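Local coordinates for protein NAD-dependent epimerase/dehydratase (Veillonella parvula DSM 2008, PDB 3R6D) that probably binds NAD(P) through a Rossmann-type domain and acts as an epimerase or dehydratase, at residues A23-G37 and E47-F61. Sequence-based numbering, arbitrary orientation.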
loop_
_atom_site.group_PDB
_atom_site.type_symbol
_atom_site.label_atom_id
_atom_site.label_comp_id
_atom_site.label_asym_id
_atom_site.label_seq_id
_atom_site.Cartn_x
_atom_site.Cartn_y
_atom_site.Cartn_z
ATOM N N ALA A 23 -7.603 -10.962 -2.270
ATOM C CA ALA A 23 -7.689 -12.356 -2.691
ATOM C C ALA A 23 -6.684 -13.230 -1.964
ATOM O O ALA A 23 -7.025 -14.319 -1.492
ATOM C CB ALA A 23 -7.560 -12.494 -4.204
ATOM N N THR A 24 -5.425 -12.773 -1.823
ATOM C CA THR A 24 -4.435 -13.606 -1.131
ATOM C C THR A 24 -4.773 -13.783 0.332
ATOM O O THR A 24 -4.507 -14.848 0.890
ATOM C CB THR A 24 -2.973 -13.101 -1.259
ATOM O OG1 THR A 24 -2.644 -12.160 -0.216
ATOM C CG2 THR A 24 -2.729 -12.535 -2.586
ATOM N N LEU A 25 -5.309 -12.743 0.968
ATOM C CA LEU A 25 -5.670 -12.881 2.376
ATOM C C LEU A 25 -6.858 -13.832 2.541
ATOM O O LEU A 25 -6.942 -14.536 3.540
ATOM C CB LEU A 25 -5.912 -11.522 3.017
ATOM C CG LEU A 25 -4.692 -10.578 3.073
ATOM C CD1 LEU A 25 -5.101 -9.245 3.691
ATOM C CD2 LEU A 25 -3.500 -11.186 3.806
ATOM N N LEU A 26 -7.790 -13.831 1.598
ATOM C CA LEU A 26 -8.878 -14.786 1.702
ATOM C C LEU A 26 -8.377 -16.212 1.509
ATOM O O LEU A 26 -8.804 -17.106 2.243
ATOM C CB LEU A 26 -9.976 -14.460 0.681
ATOM C CG LEU A 26 -10.745 -13.153 0.954
ATOM C CD1 LEU A 26 -11.619 -12.805 -0.220
ATOM C CD2 LEU A 26 -11.551 -13.297 2.266
ATOM N N THR A 27 -7.509 -16.428 0.523
ATOM C CA THR A 27 -7.056 -17.781 0.193
ATOM C C THR A 27 -6.103 -18.339 1.251
ATOM O O THR A 27 -6.191 -19.531 1.607
ATOM C CB THR A 27 -6.387 -17.792 -1.177
ATOM O OG1 THR A 27 -7.374 -17.395 -2.136
ATOM C CG2 THR A 27 -5.884 -19.189 -1.544
ATOM N N TYR A 28 -5.217 -17.499 1.791
ATOM C CA TYR A 28 -4.058 -17.973 2.515
ATOM C C TYR A 28 -4.046 -17.574 3.987
ATOM O O TYR A 28 -3.063 -17.877 4.667
ATOM C CB TYR A 28 -2.727 -17.499 1.851
ATOM C CG TYR A 28 -2.567 -18.097 0.469
ATOM C CD1 TYR A 28 -2.334 -19.482 0.298
ATOM C CD2 TYR A 28 -2.698 -17.312 -0.665
ATOM C CE1 TYR A 28 -2.217 -20.034 -0.964
ATOM C CE2 TYR A 28 -2.533 -17.862 -1.947
ATOM C CZ TYR A 28 -2.311 -19.227 -2.078
ATOM O OH TYR A 28 -2.182 -19.793 -3.347
ATOM N N THR A 29 -5.095 -16.893 4.460
ATOM C CA THR A 29 -5.220 -16.582 5.888
ATOM C C THR A 29 -6.669 -16.731 6.345
ATOM O O THR A 29 -7.569 -16.914 5.524
ATOM C CB THR A 29 -4.767 -15.112 6.204
ATOM O OG1 THR A 29 -5.828 -14.198 5.923
ATOM C CG2 THR A 29 -3.497 -14.703 5.488
ATOM N N ASP A 30 -6.919 -16.637 7.651
ATOM C CA ASP A 30 -8.311 -16.586 8.117
ATOM C C ASP A 30 -8.690 -15.154 8.534
ATOM O O ASP A 30 -9.575 -14.968 9.355
ATOM C CB ASP A 30 -8.575 -17.605 9.248
ATOM C CG ASP A 30 -10.055 -17.958 9.407
ATOM O OD1 ASP A 30 -10.780 -18.155 8.403
ATOM O OD2 ASP A 30 -10.495 -18.091 10.568
HETATM N N MSE A 31 -8.026 -14.144 7.962
HETATM C CA MSE A 31 -8.338 -12.760 8.305
HETATM C C MSE A 31 -9.738 -12.363 7.891
HETATM O O MSE A 31 -10.286 -12.846 6.887
HETATM C CB MSE A 31 -7.313 -11.798 7.694
HETATM C CG MSE A 31 -5.907 -12.004 8.277
HETATM SE SE MSE A 31 -4.558 -10.810 7.621
HETATM C CE MSE A 31 -5.254 -9.451 8.293
ATOM N N HIS A 32 -10.300 -11.451 8.663
ATOM C CA HIS A 32 -11.579 -10.843 8.375
ATOM C C HIS A 32 -11.313 -9.458 7.800
ATOM O O HIS A 32 -10.588 -8.655 8.402
ATOM C CB HIS A 32 -12.390 -10.765 9.650
ATOM C CG HIS A 32 -12.947 -12.081 10.083
ATOM N ND1 HIS A 32 -12.188 -13.201 10.372
ATOM C CD2 HIS A 32 -14.233 -12.467 10.201
ATOM C CE1 HIS A 32 -12.997 -14.197 10.721
ATOM N NE2 HIS A 32 -14.238 -13.775 10.629
ATOM N N ILE A 33 -11.903 -9.186 6.642
ATOM C CA ILE A 33 -11.510 -8.057 5.820
ATOM C C ILE A 33 -12.675 -7.084 5.671
ATOM O O ILE A 33 -13.780 -7.472 5.269
ATOM C CB ILE A 33 -11.048 -8.527 4.427
ATOM C CG1 ILE A 33 -9.926 -9.560 4.544
ATOM C CG2 ILE A 33 -10.619 -7.352 3.566
ATOM C CD1 ILE A 33 -9.496 -10.254 3.253
ATOM N N THR A 34 -12.408 -5.806 5.916
ATOM C CA THR A 34 -13.366 -4.745 5.632
ATOM C C THR A 34 -12.838 -3.911 4.487
ATOM O O THR A 34 -11.675 -3.472 4.529
ATOM C CB THR A 34 -13.583 -3.893 6.878
ATOM O OG1 THR A 34 -14.133 -4.726 7.896
ATOM C CG2 THR A 34 -14.505 -2.737 6.632
ATOM N N LEU A 35 -13.664 -3.736 3.465
ATOM C CA LEU A 35 -13.329 -2.930 2.292
ATOM C C LEU A 35 -14.117 -1.622 2.342
ATOM O O LEU A 35 -15.348 -1.670 2.472
ATOM C CB LEU A 35 -13.686 -3.685 1.002
ATOM C CG LEU A 35 -13.050 -5.071 0.878
ATOM C CD1 LEU A 35 -13.490 -5.727 -0.451
ATOM C CD2 LEU A 35 -11.529 -5.043 0.955
ATOM N N TYR A 36 -13.431 -0.466 2.268
ATOM C CA TYR A 36 -14.095 0.842 2.317
ATOM C C TYR A 36 -13.986 1.512 0.980
ATOM O O TYR A 36 -12.881 1.576 0.405
ATOM C CB TYR A 36 -13.379 1.707 3.335
ATOM C CG TYR A 36 -14.029 3.062 3.556
ATOM C CD1 TYR A 36 -15.271 3.156 4.182
ATOM C CD2 TYR A 36 -13.412 4.246 3.141
ATOM C CE1 TYR A 36 -15.877 4.409 4.420
ATOM C CE2 TYR A 36 -14.021 5.499 3.365
ATOM C CZ TYR A 36 -15.256 5.563 3.998
ATOM O OH TYR A 36 -15.869 6.770 4.273
ATOM N N GLY A 37 -15.097 2.044 0.467
ATOM C CA GLY A 37 -15.012 2.791 -0.796
ATOM C C GLY A 37 -16.360 2.954 -1.452
ATOM O O GLY A 37 -17.413 2.750 -0.825
ATOM N N GLU A 47 -16.119 -13.113 -6.514
ATOM C CA GLU A 47 -15.397 -14.107 -5.693
ATOM C C GLU A 47 -14.764 -13.459 -4.453
ATOM O O GLU A 47 -14.364 -14.138 -3.490
ATOM C CB GLU A 47 -14.354 -14.902 -6.521
ATOM C CG GLU A 47 -13.139 -14.136 -6.966
ATOM C CD GLU A 47 -13.341 -13.410 -8.258
ATOM O OE1 GLU A 47 -14.531 -13.245 -8.714
ATOM O OE2 GLU A 47 -12.312 -12.989 -8.814
ATOM N N ILE A 48 -14.654 -12.139 -4.479
ATOM C CA ILE A 48 -14.283 -11.387 -3.282
ATOM C C ILE A 48 -15.545 -10.902 -2.528
ATOM O O ILE A 48 -15.700 -11.163 -1.326
ATOM C CB ILE A 48 -13.372 -10.206 -3.683
ATOM C CG1 ILE A 48 -12.026 -10.725 -4.227
ATOM C CG2 ILE A 48 -13.145 -9.268 -2.484
ATOM C CD1 ILE A 48 -11.009 -9.663 -4.598
ATOM N N ILE A 49 -16.409 -10.154 -3.216
ATOM C CA ILE A 49 -17.533 -9.493 -2.568
ATOM C C ILE A 49 -18.475 -10.514 -1.924
ATOM O O ILE A 49 -19.083 -10.216 -0.879
ATOM C CB ILE A 49 -18.247 -8.521 -3.572
ATOM C CG1 ILE A 49 -17.295 -7.354 -3.965
ATOM C CG2 ILE A 49 -19.642 -8.061 -3.056
ATOM C CD1 ILE A 49 -16.926 -6.397 -2.841
ATOM N N ASP A 50 -18.636 -11.702 -2.528
ATOM C CA ASP A 50 -19.547 -12.719 -2.012
ATOM C C ASP A 50 -18.933 -13.522 -0.863
ATOM O O ASP A 50 -19.615 -14.375 -0.292
ATOM C CB ASP A 50 -19.967 -13.708 -3.111
ATOM C CG ASP A 50 -20.793 -13.080 -4.228
ATOM O OD1 ASP A 50 -21.127 -11.856 -4.209
ATOM O OD2 ASP A 50 -21.086 -13.855 -5.183
ATOM N N HIS A 51 -17.670 -13.283 -0.516
ATOM C CA HIS A 51 -17.007 -14.138 0.482
ATOM C C HIS A 51 -17.453 -13.745 1.898
ATOM O O HIS A 51 -17.544 -12.554 2.222
ATOM C CB HIS A 51 -15.480 -13.967 0.362
ATOM C CG HIS A 51 -14.705 -15.016 1.098
ATOM N ND1 HIS A 51 -14.680 -15.118 2.482
ATOM C CD2 HIS A 51 -13.980 -16.055 0.628
ATOM C CE1 HIS A 51 -13.940 -16.164 2.822
ATOM N NE2 HIS A 51 -13.492 -16.742 1.713
ATOM N N GLU A 52 -17.705 -14.744 2.738
ATOM C CA GLU A 52 -18.203 -14.488 4.112
ATOM C C GLU A 52 -17.254 -13.641 4.992
ATOM O O GLU A 52 -17.710 -13.012 5.978
ATOM C CB GLU A 52 -18.531 -15.799 4.831
ATOM C CG GLU A 52 -17.349 -16.698 5.031
ATOM C CD GLU A 52 -17.684 -17.985 5.770
ATOM O OE1 GLU A 52 -18.880 -18.216 6.115
ATOM O OE2 GLU A 52 -16.739 -18.769 6.017
ATOM N N ARG A 53 -15.961 -13.647 4.677
ATOM C CA ARG A 53 -15.011 -12.876 5.482
ATOM C C ARG A 53 -14.792 -11.454 4.961
ATOM O O ARG A 53 -13.924 -10.738 5.463
ATOM C CB ARG A 53 -13.700 -13.641 5.654
ATOM C CG ARG A 53 -13.796 -14.685 6.767
ATOM C CD ARG A 53 -12.463 -15.383 7.025
ATOM N NE ARG A 53 -12.046 -16.287 5.943
ATOM C CZ ARG A 53 -10.936 -16.223 5.200
ATOM N NH1 ARG A 53 -10.033 -15.223 5.319
ATOM N NH2 ARG A 53 -10.732 -17.179 4.298
ATOM N N VAL A 54 -15.598 -10.999 4.004
ATOM C CA VAL A 54 -15.507 -9.664 3.439
ATOM C C VAL A 54 -16.748 -8.850 3.799
ATOM O O VAL A 54 -17.873 -9.313 3.593
ATOM C CB VAL A 54 -15.366 -9.724 1.900
ATOM C CG1 VAL A 54 -15.380 -8.342 1.282
ATOM C CG2 VAL A 54 -14.059 -10.458 1.539
ATOM N N THR A 55 -16.523 -7.651 4.333
ATOM C CA THR A 55 -17.557 -6.695 4.655
ATOM C C THR A 55 -17.268 -5.441 3.856
ATOM O O THR A 55 -16.130 -4.977 3.870
ATOM C CB THR A 55 -17.525 -6.369 6.153
ATOM O OG1 THR A 55 -17.713 -7.582 6.896
ATOM C CG2 THR A 55 -18.595 -5.358 6.516
ATOM N N VAL A 56 -18.270 -4.888 3.177
ATOM C CA VAL A 56 -18.148 -3.614 2.436
ATOM C C VAL A 56 -18.793 -2.485 3.220
ATOM O O VAL A 56 -19.947 -2.649 3.685
ATOM C CB VAL A 56 -18.856 -3.679 1.048
ATOM C CG1 VAL A 56 -18.933 -2.277 0.369
ATOM C CG2 VAL A 56 -18.148 -4.683 0.155
ATOM N N ILE A 57 -18.103 -1.345 3.331
ATOM C CA ILE A 57 -18.657 -0.133 3.926
ATOM C C ILE A 57 -18.521 0.998 2.921
ATOM O O ILE A 57 -17.424 1.268 2.420
ATOM C CB ILE A 57 -17.973 0.223 5.263
ATOM C CG1 ILE A 57 -18.185 -0.930 6.272
ATOM C CG2 ILE A 57 -18.465 1.599 5.777
ATOM C CD1 ILE A 57 -17.487 -0.779 7.581
ATOM N N GLU A 58 -19.640 1.641 2.623
ATOM C CA GLU A 58 -19.719 2.758 1.666
ATOM C C GLU A 58 -19.145 4.039 2.216
ATOM O O GLU A 58 -19.400 4.391 3.373
ATOM C CB GLU A 58 -21.235 2.984 1.361
ATOM C CG GLU A 58 -21.576 4.152 0.434
ATOM C CD GLU A 58 -21.669 5.520 1.100
ATOM O OE1 GLU A 58 -22.400 5.727 2.116
ATOM O OE2 GLU A 58 -21.054 6.452 0.545
ATOM N N GLY A 59 -18.368 4.748 1.397
ATOM C CA GLY A 59 -17.955 6.090 1.718
ATOM C C GLY A 59 -16.697 6.513 0.999
ATOM O O GLY A 59 -16.096 5.760 0.220
ATOM N N SER A 60 -16.347 7.771 1.233
ATOM C CA SER A 60 -15.129 8.371 0.700
ATOM C C SER A 60 -14.293 8.858 1.855
ATOM O O SER A 60 -14.708 8.848 3.031
ATOM C CB SER A 60 -15.499 9.564 -0.185
ATOM O OG SER A 60 -15.784 10.692 0.662
ATOM N N PHE A 61 -13.091 9.343 1.545
ATOM C CA PHE A 61 -12.258 9.901 2.593
ATOM C C PHE A 61 -12.776 11.223 3.159
ATOM O O PHE A 61 -12.255 11.690 4.169
ATOM C CB PHE A 61 -10.781 10.031 2.147
ATOM C CG PHE A 61 -10.144 8.723 1.746
ATOM C CD1 PHE A 61 -10.326 7.573 2.509
ATOM C CD2 PHE A 61 -9.356 8.653 0.597
ATOM C CE1 PHE A 61 -9.743 6.376 2.136
ATOM C CE2 PHE A 61 -8.779 7.452 0.199
ATOM C CZ PHE A 61 -8.963 6.311 0.987
HETATM O O HOH W 1 -15.421 -8.937 7.371
#
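Arg-53 reaches across the end of helix 22-28, its chain bent about CG-CD (chi3 -70°) and its guanidinium planted among backbone carbonyls. NH2 donates to Leu-26 O at 2.8 Å, in the carbonyl plane on a lone pair, while NH1 donates to Met-31 O at 2.9 Å. Asp-30 OD1 sits over one guanidinium face, 3.3 Å from NE, a salt bridge of charge alone since no N-H points at it; Leu-26 CD2 covers the opposite face. With an alanine in its place, the carbonyls of Leu-26 and Met-31 would probably lose these donors and Asp-30 this countercharge. The arginine's CG also lies over the centre of the His-32 ring, a CH-pi contact.

Beyond it, strands 33-37 and 54-58 run parallel, adjoining members of the Rossmann-type sheet, with strand 8-11 on the far side of 33-37. Their backbone bonds run from Ile-33 N to Arg-53 O through to Gly-59 N to Gly-37 O, and a water bridges Ile-33 O and Thr-55 OG1.

On the face carrying Ile-33, Leu-35, Val-54 and Val-56, Leu-35 CD1 meets Val-54 CG1 at 3.7 Å and Ile-48 CG2 at 4.1 Å. Leu-26 CD2 lies over the His-51 ring, 3.7 Å from its centroid, a CH-pi contact. On the other face, Tyr-36, with CG anti to its N (chi1 -176°), extends its ring past Ile-57 CG2, and its OH donates to Ser-60 O at 2.7 Å from above the carbonyl plane.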